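Local coordinates for VAO-type flavoprotein oxidase VAO615 (PDB 6F72) that is a secreted, bicovalent FAD-binding flavoprotein that probably acts as an oxidase, reacting rapidly with oxygen once reduced, with no substrate yet identified, at residues A[527-540]-A[553-565]. Residues are numbered along the deposited sequence; the frame is centred on the assembly and turned at random.
Sequences WKESFYGDNYARLL and YVKTGVGSEVWDV
In the C-terminal berberine-like region, Trp527, Tyr532 and Tyr536 pack against Thr556 and Val558 of two tight turns that begin at the FAD-contacting Val554, and against Glu561 just beyond. Two type II beta turns, Val554 to Gly557 and Gly557 to Ser560, shape this chain. Thr556 lies over one face of the Trp527 indole, with CA 3.8 Å from the centroid of the six-membered ring, a CH-pi contact. Lys528 CB lies over the rim of the opposite face. With chi1 at 61°, the indole is laid along Thr556, Trp527 CB and CG against its CG2. At the far end of the ring, CH2 reaches Ser560 OG at 3.6 Å. Ser560 OG donates to Gly557 O on a lone pair in the carbonyl plane; the same oxygen also accepts from Ser560 N, so two bonds grip it. An alanine in place of Trp527 would probably open a gap over Thr556 and leave Thr556 CA without the ring face it packs on.

Phe531 offers its ring edge to Thr556 OG1. Tyr532 OH donates a short bond of 2.5 Å to Thr556 O, on a lone pair in the carbonyl plane. A water donates to the same hydroxyl and accepts from Val558 N. Val558 CG2 rests on one face of the Tyr532 ring, 3.9 Å from its centroid, and also meets Leu539 CB.

Chi1 of -162° swings the Tyr536 ring across to Val558, CE1 beside CG2, and carries its OH to the turn. This OH accepts a nearly straight bond (176°) from Gly559 N at 2.9 Å. The same hydroxyl gives a weak bond to Glu561 OE1. Lys528 NZ is 4.3 Å from Glu561 OE2, too long for a salt bridge. Val558 O is bonded by Thr285 OG1. Two tyrosine hydroxyls thus bond backbone atoms of the turns while Trp527 and Phe531 pack on Thr556, in the chain leaving the FAD pocket in this berberine-like C-terminal element of a VAO-type flavoprotein.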
loop_
_atom_site.group_PDB
_atom_site.type_symbol
_atom_site.label_atom_id
_atom_site.label_comp_id
_atom_site.label_asym_id
_atom_site.label_seq_id
_atom_site.Cartn_x
_atom_site.Cartn_y
_atom_site.Cartn_z
ATOM N N TRP A 527 1.592 -6.836 -15.662
ATOM C CA TRP A 527 2.208 -6.544 -14.359
ATOM C C TRP A 527 3.741 -6.548 -14.374
ATOM O O TRP A 527 4.345 -5.678 -13.767
ATOM C CB TRP A 527 1.692 -7.482 -13.239
ATOM C CG TRP A 527 1.977 -8.922 -13.496
ATOM C CD1 TRP A 527 1.199 -9.795 -14.198
ATOM C CD2 TRP A 527 3.119 -9.665 -13.066
ATOM N NE1 TRP A 527 1.783 -11.031 -14.245
ATOM C CE2 TRP A 527 2.966 -10.985 -13.554
ATOM C CE3 TRP A 527 4.263 -9.347 -12.315
ATOM C CZ2 TRP A 527 3.914 -11.995 -13.318
ATOM C CZ3 TRP A 527 5.214 -10.352 -12.084
ATOM C CH2 TRP A 527 5.024 -11.663 -12.583
ATOM N N LYS A 528 4.346 -7.526 -15.051
ATOM C CA LYS A 528 5.789 -7.743 -15.005
ATOM C C LYS A 528 6.545 -6.534 -15.546
ATOM O O LYS A 528 7.407 -5.964 -14.859
ATOM C CB LYS A 528 6.175 -9.017 -15.773
ATOM C CG LYS A 528 7.637 -9.425 -15.580
ATOM C CD LYS A 528 8.023 -10.621 -16.436
ATOM C CE LYS A 528 7.718 -11.926 -15.716
ATOM N NZ LYS A 528 7.950 -13.115 -16.575
ATOM N N GLU A 529 6.199 -6.149 -16.777
ATOM C CA GLU A 529 6.805 -5.007 -17.428
ATOM C C GLU A 529 6.446 -3.716 -16.705
ATOM O O GLU A 529 7.298 -2.847 -16.539
ATOM C CB GLU A 529 6.403 -4.959 -18.906
ATOM C CG GLU A 529 6.792 -3.695 -19.646
ATOM C CD GLU A 529 6.087 -3.587 -20.986
ATOM O OE1 GLU A 529 6.298 -4.482 -21.849
ATOM O OE2 GLU A 529 5.316 -2.608 -21.189
ATOM N N SER A 530 5.207 -3.593 -16.250
ATOM C CA SER A 530 4.780 -2.324 -15.699
ATOM C C SER A 530 5.231 -2.087 -14.254
ATOM O O SER A 530 5.555 -0.950 -13.885
ATOM C CB SER A 530 3.285 -2.166 -15.829
ATOM O OG SER A 530 2.963 -0.803 -15.681
ATOM N N PHE A 531 5.263 -3.141 -13.439
ATOM C CA PHE A 531 5.667 -2.977 -12.039
ATOM C C PHE A 531 7.181 -2.872 -11.884
ATOM O O PHE A 531 7.663 -2.117 -11.045
ATOM C CB PHE A 531 5.168 -4.126 -11.142
ATOM C CG PHE A 531 3.665 -4.248 -11.027
ATOM C CD1 PHE A 531 2.802 -3.290 -11.543
ATOM C CD2 PHE A 531 3.113 -5.330 -10.307
ATOM C CE1 PHE A 531 1.428 -3.423 -11.409
ATOM C CE2 PHE A 531 1.741 -5.459 -10.155
ATOM C CZ PHE A 531 0.901 -4.510 -10.718
ATOM N N TYR A 532 7.917 -3.644 -12.681
ATOM C CA TYR A 532 9.346 -3.845 -12.471
ATOM C C TYR A 532 10.226 -3.313 -13.599
ATOM O O TYR A 532 11.340 -2.855 -13.339
ATOM C CB TYR A 532 9.634 -5.324 -12.190
ATOM C CG TYR A 532 8.760 -5.895 -11.105
ATOM C CD1 TYR A 532 8.974 -5.568 -9.745
ATOM C CD2 TYR A 532 7.712 -6.754 -11.417
ATOM C CE1 TYR A 532 8.157 -6.097 -8.739
ATOM C CE2 TYR A 532 6.896 -7.284 -10.427
ATOM C CZ TYR A 532 7.118 -6.958 -9.088
ATOM O OH TYR A 532 6.294 -7.475 -8.102
ATOM N N GLY A 533 9.726 -3.352 -14.837
ATOM C CA GLY A 533 10.496 -2.842 -15.985
ATOM C C GLY A 533 11.820 -3.573 -16.169
ATOM O O GLY A 533 11.885 -4.804 -16.026
ATOM N N ASP A 534 12.878 -2.814 -16.472
ATOM C CA ASP A 534 14.180 -3.406 -16.779
ATOM C C ASP A 534 14.861 -4.031 -15.548
ATOM O O ASP A 534 15.633 -4.969 -15.708
ATOM C CB ASP A 534 15.105 -2.406 -17.519
ATOM C CG ASP A 534 14.526 -1.947 -18.860
ATOM O OD1 ASP A 534 13.968 -2.794 -19.592
ATOM O OD2 ASP A 534 14.623 -0.734 -19.186
ATOM N N ASN A 535 14.537 -3.552 -14.343
ATOM C CA ASN A 535 15.023 -4.146 -13.079
ATOM C C ASN A 535 14.679 -5.612 -12.845
ATOM O O ASN A 535 15.300 -6.251 -11.999
ATOM C CB ASN A 535 14.540 -3.359 -11.861
ATOM C CG ASN A 535 15.343 -2.109 -11.617
ATOM O OD1 ASN A 535 16.495 -1.984 -12.061
ATOM N ND2 ASN A 535 14.743 -1.169 -10.895
ATOM N N TYR A 536 13.703 -6.131 -13.594
ATOM C CA TYR A 536 13.164 -7.467 -13.343
ATOM C C TYR A 536 14.179 -8.613 -13.393
ATOM O O TYR A 536 14.134 -9.496 -12.534
ATOM C CB TYR A 536 11.933 -7.785 -14.222
ATOM C CG TYR A 536 11.151 -8.951 -13.663
ATOM C CD1 TYR A 536 10.250 -8.754 -12.614
ATOM C CD2 TYR A 536 11.339 -10.254 -14.152
ATOM C CE1 TYR A 536 9.550 -9.812 -12.064
ATOM C CE2 TYR A 536 10.634 -11.324 -13.611
ATOM C CZ TYR A 536 9.746 -11.091 -12.569
ATOM O OH TYR A 536 9.026 -12.129 -12.015
ATOM N N ALA A 537 15.085 -8.596 -14.370
ATOM C CA ALA A 537 16.099 -9.653 -14.485
ATOM C C ALA A 537 16.944 -9.740 -13.206
ATOM O O ALA A 537 17.186 -10.843 -12.701
ATOM C CB ALA A 537 16.981 -9.431 -15.702
ATOM N N ARG A 538 17.348 -8.578 -12.683
ATOM C CA ARG A 538 18.208 -8.509 -11.499
ATOM C C ARG A 538 17.437 -8.858 -10.230
ATOM O O ARG A 538 17.969 -9.552 -9.356
ATOM C CB ARG A 538 18.892 -7.150 -11.342
ATOM C CG ARG A 538 20.097 -7.236 -10.417
ATOM C CD ARG A 538 20.579 -5.890 -9.924
ATOM N NE ARG A 538 21.421 -6.088 -8.751
ATOM C CZ ARG A 538 21.802 -5.130 -7.912
ATOM N NH1 ARG A 538 21.423 -3.869 -8.109
ATOM N NH2 ARG A 538 22.575 -5.439 -6.875
ATOM N N LEU A 539 16.201 -8.371 -10.145
ATOM C CA LEU A 539 15.270 -8.760 -9.085
ATOM C C LEU A 539 15.072 -10.271 -9.052
ATOM O O LEU A 539 15.008 -10.869 -7.975
ATOM C CB LEU A 539 13.947 -8.013 -9.229
ATOM C CG LEU A 539 13.987 -6.525 -8.866
ATOM C CD1 LEU A 539 12.774 -5.767 -9.385
ATOM C CD2 LEU A 539 14.150 -6.308 -7.364
ATOM N N LEU A 540 14.996 -10.885 -10.227
ATOM C CA LEU A 540 14.840 -12.331 -10.346
ATOM C C LEU A 540 16.085 -13.093 -9.904
ATOM O O LEU A 540 15.981 -14.157 -9.281
ATOM C CB LEU A 540 14.432 -12.729 -11.768
ATOM C CG LEU A 540 13.981 -14.172 -11.994
ATOM C CD1 LEU A 540 12.669 -14.491 -11.259
ATOM C CD2 LEU A 540 13.831 -14.421 -13.487
ATOM N N TYR A 553 5.714 -16.808 -2.238
ATOM C CA TYR A 553 4.911 -16.495 -3.414
ATOM C C TYR A 553 3.942 -15.362 -3.097
ATOM O O TYR A 553 3.227 -15.409 -2.090
ATOM C CB TYR A 553 4.141 -17.739 -3.896
ATOM C CG TYR A 553 3.007 -17.382 -4.840
ATOM C CD1 TYR A 553 3.237 -17.244 -6.211
ATOM C CD2 TYR A 553 1.723 -17.115 -4.351
ATOM C CE1 TYR A 553 2.207 -16.886 -7.074
ATOM C CE2 TYR A 553 0.684 -16.759 -5.204
ATOM C CZ TYR A 553 0.941 -16.641 -6.563
ATOM O OH TYR A 553 -0.070 -16.286 -7.404
ATOM N N VAL A 554 3.898 -14.363 -3.971
ATOM C CA VAL A 554 2.803 -13.385 -3.999
ATOM C C VAL A 554 2.400 -13.190 -5.460
ATOM O O VAL A 554 3.267 -13.207 -6.347
ATOM C CB VAL A 554 3.156 -12.018 -3.328
ATOM C CG1 VAL A 554 3.264 -12.125 -1.805
ATOM C CG2 VAL A 554 4.442 -11.417 -3.894
ATOM N N LYS A 555 1.107 -12.987 -5.707
ATOM C CA LYS A 555 0.587 -12.686 -7.040
ATOM C C LYS A 555 1.208 -11.369 -7.500
ATOM O O LYS A 555 1.258 -10.399 -6.727
ATOM C CB LYS A 555 -0.949 -12.592 -7.038
ATOM C CG LYS A 555 -1.596 -12.394 -8.419
ATOM C CD LYS A 555 -1.473 -13.654 -9.280
ATOM C CE LYS A 555 -2.141 -13.526 -10.646
ATOM N NZ LYS A 555 -3.597 -13.251 -10.509
ATOM N N THR A 556 1.685 -11.372 -8.746
ATOM C CA THR A 556 2.468 -10.282 -9.370
ATOM C C THR A 556 3.823 -9.994 -8.706
ATOM O O THR A 556 4.449 -8.965 -9.003
ATOM C CB THR A 556 1.688 -8.949 -9.565
ATOM O OG1 THR A 556 1.635 -8.210 -8.334
ATOM C CG2 THR A 556 0.275 -9.167 -10.160
ATOM N N GLY A 557 4.289 -10.900 -7.844
ATOM C CA GLY A 557 5.597 -10.747 -7.206
ATOM C C GLY A 557 6.745 -11.192 -8.091
ATOM O O GLY A 557 6.549 -11.988 -9.019
ATOM N N VAL A 558 7.959 -10.714 -7.789
ATOM C CA VAL A 558 9.131 -11.186 -8.511
ATOM C C VAL A 558 9.250 -12.696 -8.303
ATOM O O VAL A 558 9.234 -13.170 -7.169
ATOM C CB VAL A 558 10.438 -10.463 -8.062
ATOM C CG1 VAL A 558 11.665 -11.081 -8.724
ATOM C CG2 VAL A 558 10.359 -8.968 -8.346
ATOM N N GLY A 559 9.338 -13.436 -9.406
ATOM C CA GLY A 559 9.519 -14.883 -9.360
ATOM C C GLY A 559 8.252 -15.662 -9.039
ATOM O O GLY A 559 8.323 -16.858 -8.727
ATOM N N SER A 560 7.095 -14.995 -9.122
ATOM C CA SER A 560 5.804 -15.631 -8.812
ATOM C C SER A 560 5.367 -16.586 -9.902
ATOM O O SER A 560 4.571 -17.503 -9.638
ATOM C CB SER A 560 4.713 -14.590 -8.588
ATOM O OG SER A 560 4.579 -13.758 -9.719
ATOM N N GLU A 561 5.882 -16.370 -11.115
ATOM C CA GLU A 561 5.598 -17.223 -12.269
ATOM C C GLU A 561 6.083 -18.678 -12.086
ATOM O O GLU A 561 5.811 -19.534 -12.923
ATOM C CB GLU A 561 6.110 -16.572 -13.581
ATOM C CG GLU A 561 7.625 -16.627 -13.837
ATOM C CD GLU A 561 8.458 -15.525 -13.151
ATOM O OE1 GLU A 561 7.927 -14.748 -12.322
ATOM O OE2 GLU A 561 9.685 -15.439 -13.432
ATOM N N VAL A 562 6.780 -18.953 -10.985
ATOM C CA VAL A 562 7.113 -20.326 -10.582
ATOM C C VAL A 562 5.848 -21.098 -10.155
ATOM O O VAL A 562 5.764 -22.305 -10.374
ATOM C CB VAL A 562 8.216 -20.343 -9.484
ATOM C CG1 VAL A 562 8.422 -21.733 -8.883
ATOM C CG2 VAL A 562 9.536 -19.836 -10.058
ATOM N N TRP A 563 4.869 -20.397 -9.579
ATOM C CA TRP A 563 3.611 -21.022 -9.145
ATOM C C TRP A 563 2.418 -20.676 -10.050
ATOM O O TRP A 563 2.212 -19.504 -10.392
ATOM C CB TRP A 563 3.290 -20.637 -7.692
ATOM C CG TRP A 563 4.329 -21.095 -6.697
ATOM C CD1 TRP A 563 5.326 -20.336 -6.140
ATOM C CD2 TRP A 563 4.481 -22.418 -6.152
ATOM N NE1 TRP A 563 6.074 -21.098 -5.272
ATOM C CE2 TRP A 563 5.585 -22.378 -5.261
ATOM C CE3 TRP A 563 3.785 -23.629 -6.316
ATOM C CZ2 TRP A 563 6.021 -23.506 -4.548
ATOM C CZ3 TRP A 563 4.215 -24.750 -5.602
ATOM C CH2 TRP A 563 5.328 -24.678 -4.729
ATOM N N ASP A 564 1.664 -21.714 -10.440
ATOM C CA ASP A 564 0.299 -21.593 -11.005
ATOM C C ASP A 564 -0.739 -21.725 -9.901
ATOM O O ASP A 564 -0.574 -22.524 -8.969
ATOM C CB ASP A 564 -0.021 -22.715 -12.008
ATOM C CG ASP A 564 0.764 -22.624 -13.292
ATOM O OD1 ASP A 564 1.128 -21.506 -13.740
ATOM O OD2 ASP A 564 1.000 -23.707 -13.871
ATOM N N VAL A 565 -1.818 -20.961 -10.044
ATOM C CA VAL A 565 -2.974 -21.027 -9.165
ATOM C C VAL A 565 -4.068 -21.758 -9.958
ATOM O O VAL A 565 -4.524 -21.238 -10.981
ATOM C CB VAL A 565 -3.444 -19.599 -8.767
ATOM C CG1 VAL A 565 -4.695 -19.644 -7.892
ATOM C CG2 VAL A 565 -2.319 -18.827 -8.083
HETATM O O HOH W 1 7.713 -8.420 -6.058
#